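Local atomic coordinates of succinyl-CoA ligase (ADP-forming) subunit alpha (Methanosaeta concilii, PDB entry 6HXI), a protein that belongs to the succinyl-CoA ligase alpha-subunit family, joins a CoA-ligase domain to a citrate synthase-like C-terminal region, and binds coenzyme A. Residues G204-G209 against K279-K284. Sequence-based numbering, arbitrary orientation.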
loop_
_atom_site.group_PDB
_atom_site.type_symbol
_atom_site.label_atom_id
_atom_site.label_comp_id
_atom_site.label_asym_id
_atom_site.label_seq_id
_atom_site.Cartn_x
_atom_site.Cartn_y
_atom_site.Cartn_z
ATOM N N GLY B 204 39.803 -39.488 -14.519
ATOM C CA GLY B 204 40.784 -39.594 -15.594
ATOM C C GLY B 204 42.017 -38.721 -15.467
ATOM O O GLY B 204 42.762 -38.547 -16.434
ATOM N N ASP B 205 42.256 -38.181 -14.282
ATOM C CA ASP B 205 43.403 -37.330 -14.057
ATOM C C ASP B 205 44.688 -38.160 -13.889
ATOM O O ASP B 205 44.630 -39.298 -13.406
ATOM C CB ASP B 205 43.155 -36.395 -12.854
ATOM C CG ASP B 205 42.165 -35.242 -13.091
ATOM O OD1 ASP B 205 41.853 -34.944 -14.264
ATOM O OD2 ASP B 205 41.735 -34.621 -12.111
ATOM N N ARG B 206 45.842 -37.592 -14.299
ATOM C CA ARG B 206 47.148 -38.255 -14.189
ATOM C C ARG B 206 47.515 -38.640 -12.730
ATOM O O ARG B 206 48.164 -39.666 -12.518
ATOM C CB ARG B 206 48.265 -37.393 -14.822
ATOM C CG ARG B 206 49.504 -38.217 -15.164
ATOM C CD ARG B 206 50.505 -37.518 -16.074
ATOM N NE ARG B 206 50.056 -37.443 -17.465
ATOM C CZ ARG B 206 50.378 -38.326 -18.398
ATOM N NH1 ARG B 206 49.937 -38.179 -19.637
ATOM N NH2 ARG B 206 51.148 -39.365 -18.099
ATOM N N TYR B 207 47.098 -37.819 -11.746
ATOM C CA TYR B 207 47.402 -38.025 -10.330
ATOM C C TYR B 207 46.104 -38.103 -9.554
ATOM O O TYR B 207 45.587 -37.069 -9.136
ATOM C CB TYR B 207 48.339 -36.914 -9.810
ATOM C CG TYR B 207 49.641 -36.867 -10.577
ATOM C CD1 TYR B 207 50.714 -37.687 -10.224
ATOM C CD2 TYR B 207 49.782 -36.057 -11.703
ATOM C CE1 TYR B 207 51.901 -37.688 -10.962
ATOM C CE2 TYR B 207 50.964 -36.051 -12.449
ATOM C CZ TYR B 207 52.020 -36.866 -12.070
ATOM O OH TYR B 207 53.168 -36.870 -12.812
ATOM N N PRO B 208 45.482 -39.295 -9.419
ATOM C CA PRO B 208 44.180 -39.334 -8.725
ATOM C C PRO B 208 44.324 -39.300 -7.203
ATOM O O PRO B 208 45.426 -39.468 -6.692
ATOM C CB PRO B 208 43.568 -40.643 -9.222
ATOM C CG PRO B 208 44.797 -41.548 -9.475
ATOM C CD PRO B 208 45.917 -40.645 -9.863
ATOM N N GLY B 209 43.211 -39.081 -6.498
ATOM C CA GLY B 209 43.170 -39.069 -5.039
ATOM C C GLY B 209 43.419 -40.458 -4.494
ATOM O O GLY B 209 44.050 -40.621 -3.444
ATOM N N LYS B 279 47.203 -39.744 -22.137
ATOM C CA LYS B 279 48.278 -39.486 -23.103
ATOM C C LYS B 279 49.514 -40.360 -22.798
ATOM O O LYS B 279 50.232 -40.086 -21.828
ATOM C CB LYS B 279 48.661 -37.993 -23.202
ATOM C CG LYS B 279 49.504 -37.713 -24.448
ATOM C CD LYS B 279 50.055 -36.302 -24.521
ATOM C CE LYS B 279 50.562 -36.013 -25.918
ATOM N NZ LYS B 279 51.721 -35.082 -25.926
ATOM N N ALA B 280 49.773 -41.387 -23.632
ATOM C CA ALA B 280 50.915 -42.290 -23.453
ATOM C C ALA B 280 52.240 -41.595 -23.801
ATOM O O ALA B 280 52.551 -41.380 -24.978
ATOM C CB ALA B 280 50.734 -43.556 -24.284
ATOM N N ASN B 281 52.994 -41.191 -22.761
ATOM C CA ASN B 281 54.289 -40.507 -22.920
ATOM C C ASN B 281 55.358 -41.488 -23.369
ATOM O O ASN B 281 56.177 -41.154 -24.220
ATOM C CB ASN B 281 54.717 -39.813 -21.615
ATOM C CG ASN B 281 53.839 -38.666 -21.170
ATOM O OD1 ASN B 281 53.070 -38.079 -21.944
ATOM N ND2 ASN B 281 53.978 -38.290 -19.902
ATOM N N THR B 282 55.337 -42.704 -22.812
ATOM C CA THR B 282 56.291 -43.768 -23.133
ATOM C C THR B 282 55.541 -44.948 -23.754
ATOM O O THR B 282 54.308 -44.931 -23.801
ATOM C CB THR B 282 57.063 -44.174 -21.861
ATOM O OG1 THR B 282 56.137 -44.532 -20.832
ATOM C CG2 THR B 282 57.993 -43.068 -21.353
ATOM N N GLU B 283 56.277 -45.966 -24.244
ATOM C CA GLU B 283 55.680 -47.178 -24.808
ATOM C C GLU B 283 54.958 -47.962 -23.715
ATOM O O GLU B 283 53.874 -48.484 -23.960
ATOM C CB GLU B 283 56.731 -48.061 -25.508
ATOM C CG GLU B 283 57.017 -47.662 -26.949
ATOM C CD GLU B 283 55.830 -47.583 -27.897
ATOM O OE1 GLU B 283 54.910 -48.431 -27.796
ATOM O OE2 GLU B 283 55.829 -46.671 -28.757
ATOM N N LYS B 284 55.536 -47.989 -22.491
ATOM C CA LYS B 284 54.980 -48.654 -21.313
ATOM C C LYS B 284 53.587 -48.081 -20.987
ATOM O O LYS B 284 52.703 -48.820 -20.578
ATOM C CB LYS B 284 55.924 -48.489 -20.115
ATOM C CG LYS B 284 55.734 -49.549 -19.046
ATOM C CD LYS B 284 56.317 -49.113 -17.702
ATOM C CE LYS B 284 56.051 -50.156 -16.648
ATOM N NZ LYS B 284 56.808 -49.894 -15.399
#
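Arg206 reaches across to Lys279 and hooks its backbone carbonyl, a compact example of how one long side chain can tie together segments 204-209 and 279-284, whose closest CA atoms, those of Arg206 and Lys279, are 9.1 Å apart. Nearby, a backbone hydrogen bond between Gly204 and Gly277 links the same two loops. The firm part of the contact is the buried Arg206, which also touches Glu118 of helix 118-130 and Gln3 of the neighbouring citrate lyase chain. It gives a single hydrogen bond across, from Arg206 NH1 to Lys279 O at 2.9 Å. This is nearly straight, 167° at the hydrogen, and the oxygen lies at the edge of the guanidinium, in its plane, offering a lone pair in the carbonyl plane. The side chain runs out extended from the backbone, then turns at its third torsion (chi3 -74°), which swings the guanidinium round to meet this carbonyl. Beside the bond, NH1 also touches CB of Lys279 at 3.8 Å, while the rest of that lysine leads away.

The looser side belongs to Asn281, an exposed residue whose side chain comes from the opposite direction. Its ND2 lies over one face of the guanidinium, 3.5 Å from Arg206 NH2. The two planes are only 8° apart, but the amide is displaced from CZ toward the terminal nitrogens, an offset contact without a hydrogen bond. Glu285, the residue after segment 279-284, reinforces the grip: its OE2 forms a salt bridge with Arg206 NH2 and accepts a hydrogen bond from the backbone N of Asn281, so NH1 and NH2 each have a partner. The arrangement is an arginine-to-carbonyl link between two strand-to-helix loops, 196-201 to 212-221 and 255-260 to 287-297, of the alpha/beta CoA-ligase fold.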